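Local coordinates for protein neural-cadherin (Drosophila melanogaster, PDB 3UBF) that mediates calcium-dependent, homophilic adhesion between cells as a cadherin, the chain here comprising three successive extracellular cadherin domains of the neural-cadherin ectodomain, at residues A[112-117]-A[202-207]; A[119-124]-A[169-174]. All coordinates share one frame; numbering follows the deposited sequence.

Both contacts belong to the middle of the three cadherin domains in the fragment. Interaction 1 joins two strands of one sheet, and interaction 2 joins the loop after strand 113-117 to the loop between strands 162-165 and 176-185, beside the end of strand 201-207; their centres lie about 13 Å apart. The two meet directly: Val117 CG2 packs on Phe171 CD1 at 3.8 Å, Leu119 CD2 reaches Gly207 C at 3.6 Å, and Asp174 N probably donates a hydrogen bond to Gly207 O at 3.1 Å. The zinc ion of interaction 2 is held by the outward-facing Asp169. The side chain of Arg202 in interaction 1 is about 12 Å from another zinc ion, too far to be a ligand.

Interaction 1 (A[112-117]-A[202-207]); sequences PMQAVV and RLSIVG
Met113, Ala115 and Val117 alternate with Ser204 and Val206 in a parallel ladder between strand 113-117 and residues 202-207 of strand 201-207. The four backbone bonds run in sequence: Ser204 N to Met113 O, Ala115 N to Ser204 O, Val206 N to Ala115 O, and Val117 N to Val206 O (2.9 Å). Ala115 thus bonds through both its N and its O to the residues flanking Ile205, and its O also meets Ile205 CA in a CA-H...O contact. Where the ladder begins, one water bridges the strands, accepting from Met113 N at 2.8 Å and donating to Arg202 O.

On the buried face, Leu203 can be followed outward. Its CB lies 4.1 Å from Met113 CB. CG stands opposite the backbone N (chi1 169°), and from it CD1 leans across to the other strand, 3.8 Å from Met113 CB and equally close to Met113 O; the methyl also approaches Ala115 CB, at 4.4 Å. The side chain packs on Phe128 and Val163 as well. Farther along, Ile205 uses its two branches on different neighbours: CG1 lies 4.1 Å from the methyl of Ala115, while CG2 lies 3.7 Å from Val117 CB, the two side chains crossing obliquely. The other face carries Gln114, Val116, Ser204 and Val206. There the hydroxyl of Ser204 is hydrogen-bonded to Glu176 and Arg210, and Arg202 forms a salt bridge with the same Glu176.

This is the pairing of the A' and G strands of the cadherin beta-sandwich. Strand 113-117 is outermost in its sheet within the chain; strand 201-207 lies between it and the antiparallel strand 176-185, and Met113, Ala115, Val117 and Leu203 pack against strands 126-133 and 162-165 of the facing sheet.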
ATOM      1  N   PRO A 112       5.800  -0.779 -13.084  1.00 34.58           N
ATOM      2  CA  PRO A 112       4.393  -1.021 -13.428  1.00 33.79           C
ATOM      3  C   PRO A 112       4.053  -2.503 -13.561  1.00 33.57           C
ATOM      4  O   PRO A 112       4.932  -3.337 -13.830  1.00 34.67           O
ATOM      5  CB  PRO A 112       4.229  -0.329 -14.789  1.00 33.95           C
ATOM      6  CG  PRO A 112       5.376   0.617 -14.890  1.00 35.49           C
ATOM      7  CD  PRO A 112       6.500  -0.054 -14.160  1.00 35.91           C
ATOM      8  N   MET A 113       2.778  -2.808 -13.366  1.00 32.59           N
ATOM      9  CA  MET A 113       2.260  -4.157 -13.446  1.00 32.29           C
ATOM     10  C   MET A 113       2.506  -4.792 -14.804  1.00 32.41           C
ATOM     11  O   MET A 113       2.081  -4.267 -15.834  1.00 32.30           O
ATOM     12  CB  MET A 113       0.769  -4.142 -13.136  1.00 31.63           C
ATOM     13  CG  MET A 113       0.448  -3.958 -11.660  1.00 32.32           C
ATOM     14  SD  MET A 113      -1.313  -3.661 -11.412  1.00 34.13           S
ATOM     15  CE  MET A 113      -1.288  -3.306  -9.656  1.00 33.32           C
ATOM     16  N   GLN A 114       3.202  -5.925 -14.793  1.00 32.65           N
ATOM     17  CA  GLN A 114       3.541  -6.629 -16.017  1.00 33.07           C
ATOM     18  C   GLN A 114       3.254  -8.122 -15.902  1.00 33.31           C
ATOM     19  O   GLN A 114       3.533  -8.739 -14.886  1.00 34.09           O
ATOM     20  CB  GLN A 114       4.996  -6.374 -16.407  1.00 33.88           C
ATOM     21  CG  GLN A 114       5.208  -4.964 -16.909  1.00 33.58           C
ATOM     22  CD  GLN A 114       6.601  -4.667 -17.412  1.00 34.20           C
ATOM     23  OE1 GLN A 114       6.864  -3.546 -17.834  1.00 34.67           O
ATOM     24  NE2 GLN A 114       7.503  -5.651 -17.366  1.00 34.10           N
ATOM     25  N   ALA A 115       2.659  -8.670 -16.950  1.00 33.23           N
ATOM     26  CA  ALA A 115       2.377 -10.077 -17.065  1.00 33.41           C
ATOM     27  C   ALA A 115       2.616 -10.485 -18.513  1.00 34.39           C
ATOM     28  O   ALA A 115       2.819  -9.641 -19.395  1.00 34.67           O
ATOM     29  CB  ALA A 115       0.944 -10.353 -16.688  1.00 32.54           C
ATOM     30  N   VAL A 116       2.597 -11.793 -18.747  1.00 35.01           N
ATOM     31  CA  VAL A 116       2.523 -12.342 -20.098  1.00 35.22           C
ATOM     32  C   VAL A 116       1.290 -13.226 -20.190  1.00 35.05           C
ATOM     33  O   VAL A 116       0.806 -13.743 -19.176  1.00 34.90           O
ATOM     34  CB  VAL A 116       3.765 -13.168 -20.445  1.00 36.38           C
ATOM     35  CG1 VAL A 116       4.968 -12.251 -20.663  1.00 36.60           C
ATOM     36  CG2 VAL A 116       4.041 -14.217 -19.355  1.00 36.11           C
ATOM     37  N   VAL A 117       0.775 -13.403 -21.401  1.00 35.28           N
ATOM     38  CA  VAL A 117      -0.282 -14.383 -21.616  1.00 34.78           C
ATOM     39  C   VAL A 117       0.148 -15.418 -22.649  1.00 36.21           C
ATOM     40  O   VAL A 117       0.547 -15.076 -23.763  1.00 36.57           O
ATOM     41  CB  VAL A 117      -1.617 -13.723 -22.029  1.00 34.27           C
ATOM     42  CG1 VAL A 117      -1.458 -12.897 -23.310  1.00 33.09           C
ATOM     43  CG2 VAL A 117      -2.696 -14.778 -22.200  1.00 34.01           C
ATOM     44  N   ARG A 202      -1.852   0.731 -14.471  1.00 32.15           N
ATOM     45  CA  ARG A 202      -1.787   0.125 -15.783  1.00 31.60           C
ATOM     46  C   ARG A 202      -1.155  -1.255 -15.723  1.00 31.23           C
ATOM     47  O   ARG A 202      -0.009  -1.408 -15.306  1.00 31.33           O
ATOM     48  CB  ARG A 202      -0.980   1.010 -16.716  1.00 32.14           C
ATOM     49  CG  ARG A 202      -0.929   0.531 -18.128  1.00 30.88           C
ATOM     50  CD  ARG A 202      -0.133   1.509 -18.901  1.00 31.12           C
ATOM     51  NE  ARG A 202      -0.041   1.204 -20.324  1.00 32.34           N
ATOM     52  CZ  ARG A 202       0.869   0.405 -20.873  1.00 31.44           C
ATOM     53  NH1 ARG A 202       1.760  -0.228 -20.114  1.00 29.48           N
ATOM     54  NH2 ARG A 202       0.876   0.235 -22.192  1.00 31.45           N
ATOM     55  N   LEU A 203      -1.923  -2.244 -16.171  1.00 31.02           N
ATOM     56  CA  LEU A 203      -1.466  -3.619 -16.279  1.00 30.37           C
ATOM     57  C   LEU A 203      -1.217  -3.939 -17.753  1.00 30.69           C
ATOM     58  O   LEU A 203      -2.121  -3.846 -18.611  1.00 30.46           O
ATOM     59  CB  LEU A 203      -2.464  -4.590 -15.634  1.00 29.41           C
ATOM     60  CG  LEU A 203      -2.286  -6.099 -15.885  1.00 29.29           C
ATOM     61  CD1 LEU A 203      -0.893  -6.588 -15.504  1.00 29.09           C
ATOM     62  CD2 LEU A 203      -3.342  -6.907 -15.164  1.00 27.11           C
ATOM     63  N   SER A 204       0.035  -4.295 -18.015  1.00 30.77           N
ATOM     64  CA  SER A 204       0.518  -4.628 -19.336  1.00 31.45           C
ATOM     65  C   SER A 204       0.681  -6.135 -19.430  1.00 31.08           C
ATOM     66  O   SER A 204       1.474  -6.720 -18.690  1.00 31.28           O
ATOM     67  CB  SER A 204       1.871  -3.951 -19.581  1.00 32.34           C
ATOM     68  OG  SER A 204       2.619  -4.693 -20.530  1.00 34.27           O
ATOM     69  N   ILE A 205      -0.080  -6.754 -20.333  1.00 30.58           N
ATOM     70  CA  ILE A 205      -0.004  -8.193 -20.571  1.00 30.25           C
ATOM     71  C   ILE A 205       0.470  -8.394 -22.004  1.00 30.40           C
ATOM     72  O   ILE A 205      -0.151  -7.899 -22.937  1.00 30.52           O
ATOM     73  CB  ILE A 205      -1.378  -8.864 -20.352  1.00 30.34           C
ATOM     74  CG1 ILE A 205      -1.925  -8.520 -18.961  1.00 29.14           C
ATOM     75  CG2 ILE A 205      -1.279 -10.367 -20.530  1.00 30.72           C
ATOM     76  CD1 ILE A 205      -3.400  -8.774 -18.791  1.00 29.75           C
ATOM     77  N   VAL A 206       1.603  -9.067 -22.169  1.00 30.32           N
ATOM     78  CA  VAL A 206       2.208  -9.228 -23.487  1.00 30.72           C
ATOM     79  C   VAL A 206       2.043 -10.673 -23.968  1.00 31.28           C
ATOM     80  O   VAL A 206       2.268 -11.616 -23.206  1.00 31.54           O
ATOM     81  CB  VAL A 206       3.695  -8.777 -23.494  1.00 31.78           C
ATOM     82  CG1 VAL A 206       4.391  -9.122 -24.820  1.00 32.30           C
ATOM     83  CG2 VAL A 206       3.800  -7.289 -23.252  1.00 30.34           C
ATOM     84  N   GLY A 207       1.627 -10.856 -25.218  1.00 31.64           N
ATOM     85  CA  GLY A 207       1.493 -12.198 -25.766  1.00 31.68           C
ATOM     86  C   GLY A 207       2.795 -12.989 -25.701  1.00 33.08           C
ATOM     87  O   GLY A 207       3.823 -12.561 -26.230  1.00 33.70           O
TER
HETATM   88  O   HOH W   1       1.018  -0.695 -12.909  1.00 15.15           O

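Interaction 2 (A[119-124]-A[169-174]); sequences LNAPPN and DLFQLD. With ZN (zinc ion), chain K.
Leu119 and Phe171 are tied by the one direct hydrogen bond between the two loops, Phe171 N to Leu119 O at 2.9 Å. It is nearly straight (169° at the hydrogen), and the donor lies in the plane of the carbonyl. A second link passes through a water that donates to Ala121 O at 2.6 Å and to Asp169 O at 2.7 Å.

Van der Waals packing accompanies these bonds. CD2 of Leu119 reaches over the backbone at Phe171 O and Leu173 N, while CD1 approaches Leu173 CB at 4.2 Å. Leu170 CD2 lies against the backbone and CB of Asn120, 3.9 Å from Asn120 CA.

The Phe171 ring makes a group of contacts of its own. With CG opposite the carbonyl carbon (chi1 -59°), the ring presents its edge to Leu119 O and has Ala121 CB set obliquely, 3.8 Å from CE1. Arg153 adds a cation-pi contact to this ring, and Tyr177 an edge-to-face one.

Metal binding involves a single carboxylate oxygen: Asp169 OD2 holds a zinc ion at 2.0 Å, and a water is a further ligand.

The arrangement closes one end of the cadherin beta-sandwich, joining its A'-B and E-F loops.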
ATOM      1  N   LEU A 119       0.128 -17.925 -25.591  1.00 38.62           N
ATOM      2  CA  LEU A 119      -0.498 -17.608 -26.878  1.00 38.76           C
ATOM      3  C   LEU A 119      -1.815 -18.330 -27.129  1.00 39.14           C
ATOM      4  O   LEU A 119      -2.723 -17.784 -27.749  1.00 39.55           O
ATOM      5  CB  LEU A 119       0.458 -17.854 -28.043  1.00 39.83           C
ATOM      6  CG  LEU A 119       1.695 -16.959 -28.070  1.00 40.27           C
ATOM      7  CD1 LEU A 119       2.461 -17.140 -29.367  1.00 40.22           C
ATOM      8  CD2 LEU A 119       1.311 -15.479 -27.835  1.00 37.64           C
ATOM      9  N   ASN A 120      -1.914 -19.562 -26.658  1.00 39.48           N
ATOM     10  CA  ASN A 120      -3.120 -20.345 -26.850  1.00 40.22           C
ATOM     11  C   ASN A 120      -3.850 -20.494 -25.537  1.00 39.30           C
ATOM     12  O   ASN A 120      -4.490 -21.509 -25.299  1.00 40.43           O
ATOM     13  CB  ASN A 120      -2.772 -21.719 -27.415  1.00 41.71           C
ATOM     14  CG  ASN A 120      -1.778 -22.468 -26.543  1.00 43.82           C
ATOM     15  OD1 ASN A 120      -1.211 -21.896 -25.593  1.00 44.35           O
ATOM     16  ND2 ASN A 120      -1.548 -23.752 -26.861  1.00 44.52           N
ATOM     17  N   ALA A 121      -3.720 -19.492 -24.671  1.00 37.55           N
ATOM     18  CA  ALA A 121      -4.391 -19.509 -23.390  1.00 36.92           C
ATOM     19  C   ALA A 121      -5.874 -19.871 -23.543  1.00 37.56           C
ATOM     20  O   ALA A 121      -6.604 -19.209 -24.273  1.00 37.19           O
ATOM     21  CB  ALA A 121      -4.246 -18.184 -22.714  1.00 35.38           C
ATOM     22  N   PRO A 122      -6.316 -20.938 -22.865  1.00 38.61           N
ATOM     23  CA  PRO A 122      -7.745 -21.250 -22.894  1.00 39.81           C
ATOM     24  C   PRO A 122      -8.521 -20.312 -21.972  1.00 39.21           C
ATOM     25  O   PRO A 122      -7.936 -19.716 -21.060  1.00 38.23           O
ATOM     26  CB  PRO A 122      -7.802 -22.698 -22.393  1.00 41.34           C
ATOM     27  CG  PRO A 122      -6.592 -22.860 -21.539  1.00 40.69           C
ATOM     28  CD  PRO A 122      -5.539 -21.912 -22.074  1.00 39.19           C
ATOM     29  N   PRO A 123      -9.826 -20.144 -22.228  1.00 40.17           N
ATOM     30  CA  PRO A 123     -10.652 -19.236 -21.430  1.00 39.83           C
ATOM     31  C   PRO A 123     -10.447 -19.428 -19.927  1.00 39.94           C
ATOM     32  O   PRO A 123     -10.350 -20.566 -19.449  1.00 41.25           O
ATOM     33  CB  PRO A 123     -12.085 -19.644 -21.811  1.00 41.51           C
ATOM     34  CG  PRO A 123     -11.965 -20.192 -23.185  1.00 42.44           C
ATOM     35  CD  PRO A 123     -10.586 -20.771 -23.327  1.00 41.55           C
ATOM     36  N   ASN A 124     -10.392 -18.319 -19.194  1.00 39.08           N
ATOM     37  CA  ASN A 124     -10.340 -18.347 -17.725  1.00 39.63           C
ATOM     38  C   ASN A 124      -8.998 -18.754 -17.175  1.00 39.11           C
ATOM     39  O   ASN A 124      -8.876 -19.220 -16.039  1.00 39.51           O
ATOM     40  CB  ASN A 124     -11.458 -19.227 -17.169  1.00 41.12           C
ATOM     41  CG  ASN A 124     -12.796 -18.604 -17.375  1.00 43.02           C
ATOM     42  OD1 ASN A 124     -13.649 -19.160 -18.085  1.00 43.96           O
ATOM     43  ND2 ASN A 124     -12.983 -17.392 -16.804  1.00 40.59           N
ATOM     44  N   ASP A 169     -10.192 -17.146 -28.844  1.00 45.67           N
ATOM     45  CA  ASP A 169      -9.192 -16.656 -29.791  1.00 45.95           C
ATOM     46  C   ASP A 169      -7.794 -16.705 -29.187  1.00 44.76           C
ATOM     47  O   ASP A 169      -7.617 -16.622 -27.975  1.00 43.85           O
ATOM     48  CB  ASP A 169      -9.493 -15.226 -30.267  1.00 45.76           C
ATOM     49  CG  ASP A 169     -10.616 -15.164 -31.293  1.00 47.99           C
ATOM     50  OD1 ASP A 169     -11.103 -16.231 -31.740  1.00 49.44           O
ATOM     51  OD2 ASP A 169     -11.015 -14.027 -31.656  1.00 48.52           O
ATOM     52  N   LEU A 170      -6.815 -16.852 -30.062  1.00 45.17           N
ATOM     53  CA  LEU A 170      -5.419 -16.814 -29.699  1.00 44.39           C
ATOM     54  C   LEU A 170      -4.985 -15.400 -29.326  1.00 43.09           C
ATOM     55  O   LEU A 170      -5.641 -14.422 -29.678  1.00 43.34           O
ATOM     56  CB  LEU A 170      -4.590 -17.311 -30.892  1.00 45.77           C
ATOM     57  CG  LEU A 170      -4.935 -18.703 -31.430  1.00 46.80           C
ATOM     58  CD1 LEU A 170      -4.202 -18.963 -32.749  1.00 47.55           C
ATOM     59  CD2 LEU A 170      -4.599 -19.762 -30.394  1.00 45.86           C
ATOM     60  N   PHE A 171      -3.879 -15.301 -28.605  1.00 42.09           N
ATOM     61  CA  PHE A 171      -3.224 -14.019 -28.400  1.00 41.34           C
ATOM     62  C   PHE A 171      -2.014 -13.963 -29.335  1.00 42.81           C
ATOM     63  O   PHE A 171      -1.517 -15.021 -29.770  1.00 43.21           O
ATOM     64  CB  PHE A 171      -2.846 -13.831 -26.930  1.00 39.66           C
ATOM     65  CG  PHE A 171      -4.028 -13.902 -25.995  1.00 38.08           C
ATOM     66  CD1 PHE A 171      -4.499 -15.140 -25.529  1.00 37.49           C
ATOM     67  CD2 PHE A 171      -4.691 -12.746 -25.601  1.00 35.58           C
ATOM     68  CE1 PHE A 171      -5.617 -15.219 -24.693  1.00 34.69           C
ATOM     69  CE2 PHE A 171      -5.806 -12.819 -24.757  1.00 35.13           C
ATOM     70  CZ  PHE A 171      -6.266 -14.062 -24.304  1.00 34.40           C
ATOM     71  N   GLN A 172      -1.595 -12.735 -29.674  1.00 43.48           N
ATOM     72  CA  GLN A 172      -0.503 -12.467 -30.622  1.00 45.19           C
ATOM     73  C   GLN A 172       0.827 -12.291 -29.904  1.00 44.94           C
ATOM     74  O   GLN A 172       0.904 -11.634 -28.870  1.00 43.75           O
ATOM     75  CB  GLN A 172      -0.796 -11.205 -31.439  1.00 45.97           C
ATOM     76  CG  GLN A 172      -1.135 -11.413 -32.910  1.00 50.65           C
ATOM     77  CD  GLN A 172      -2.431 -12.206 -33.140  1.00 55.08           C
ATOM     78  OE1 GLN A 172      -2.496 -13.077 -34.016  1.00 57.01           O
ATOM     79  NE2 GLN A 172      -3.465 -11.902 -32.355  1.00 55.03           N
ATOM     80  N   LEU A 173       1.875 -12.872 -30.471  1.00 46.59           N
ATOM     81  CA  LEU A 173       3.212 -12.728 -29.932  1.00 47.33           C
ATOM     82  C   LEU A 173       3.604 -11.249 -29.898  1.00 48.05           C
ATOM     83  O   LEU A 173       3.300 -10.499 -30.832  1.00 48.65           O
ATOM     84  CB  LEU A 173       4.206 -13.536 -30.767  1.00 48.85           C
ATOM     85  CG  LEU A 173       5.685 -13.595 -30.359  1.00 49.60           C
ATOM     86  CD1 LEU A 173       5.871 -13.967 -28.874  1.00 47.11           C
ATOM     87  CD2 LEU A 173       6.455 -14.552 -31.286  1.00 49.44           C
ATOM     88  N   ASP A 174       4.250 -10.835 -28.803  1.00 47.97           N
ATOM     89  CA  ASP A 174       4.743  -9.470 -28.636  1.00 48.65           C
ATOM     90  C   ASP A 174       3.623  -8.429 -28.572  1.00 47.14           C
ATOM     91  O   ASP A 174       3.908  -7.252 -28.434  1.00 47.46           O
ATOM     92  CB  ASP A 174       5.746  -9.073 -29.752  1.00 51.53           C
ATOM     93  CG  ASP A 174       6.957 -10.021 -29.856  1.00 55.76           C
ATOM     94  OD1 ASP A 174       7.554 -10.359 -28.802  1.00 59.76           O
ATOM     95  OD2 ASP A 174       7.324 -10.414 -30.999  1.00 59.01           O
TER
HETATM   96 ZN    ZN K  10     -12.445 -13.489 -32.961  1.00 77.90          ZN
HETATM   97  O   HOH W   2      -6.062 -18.460 -26.715  1.00 20.99           O
HETATM   98  O   HOH W   3     -13.312 -11.681 -32.750  1.00 40.09           O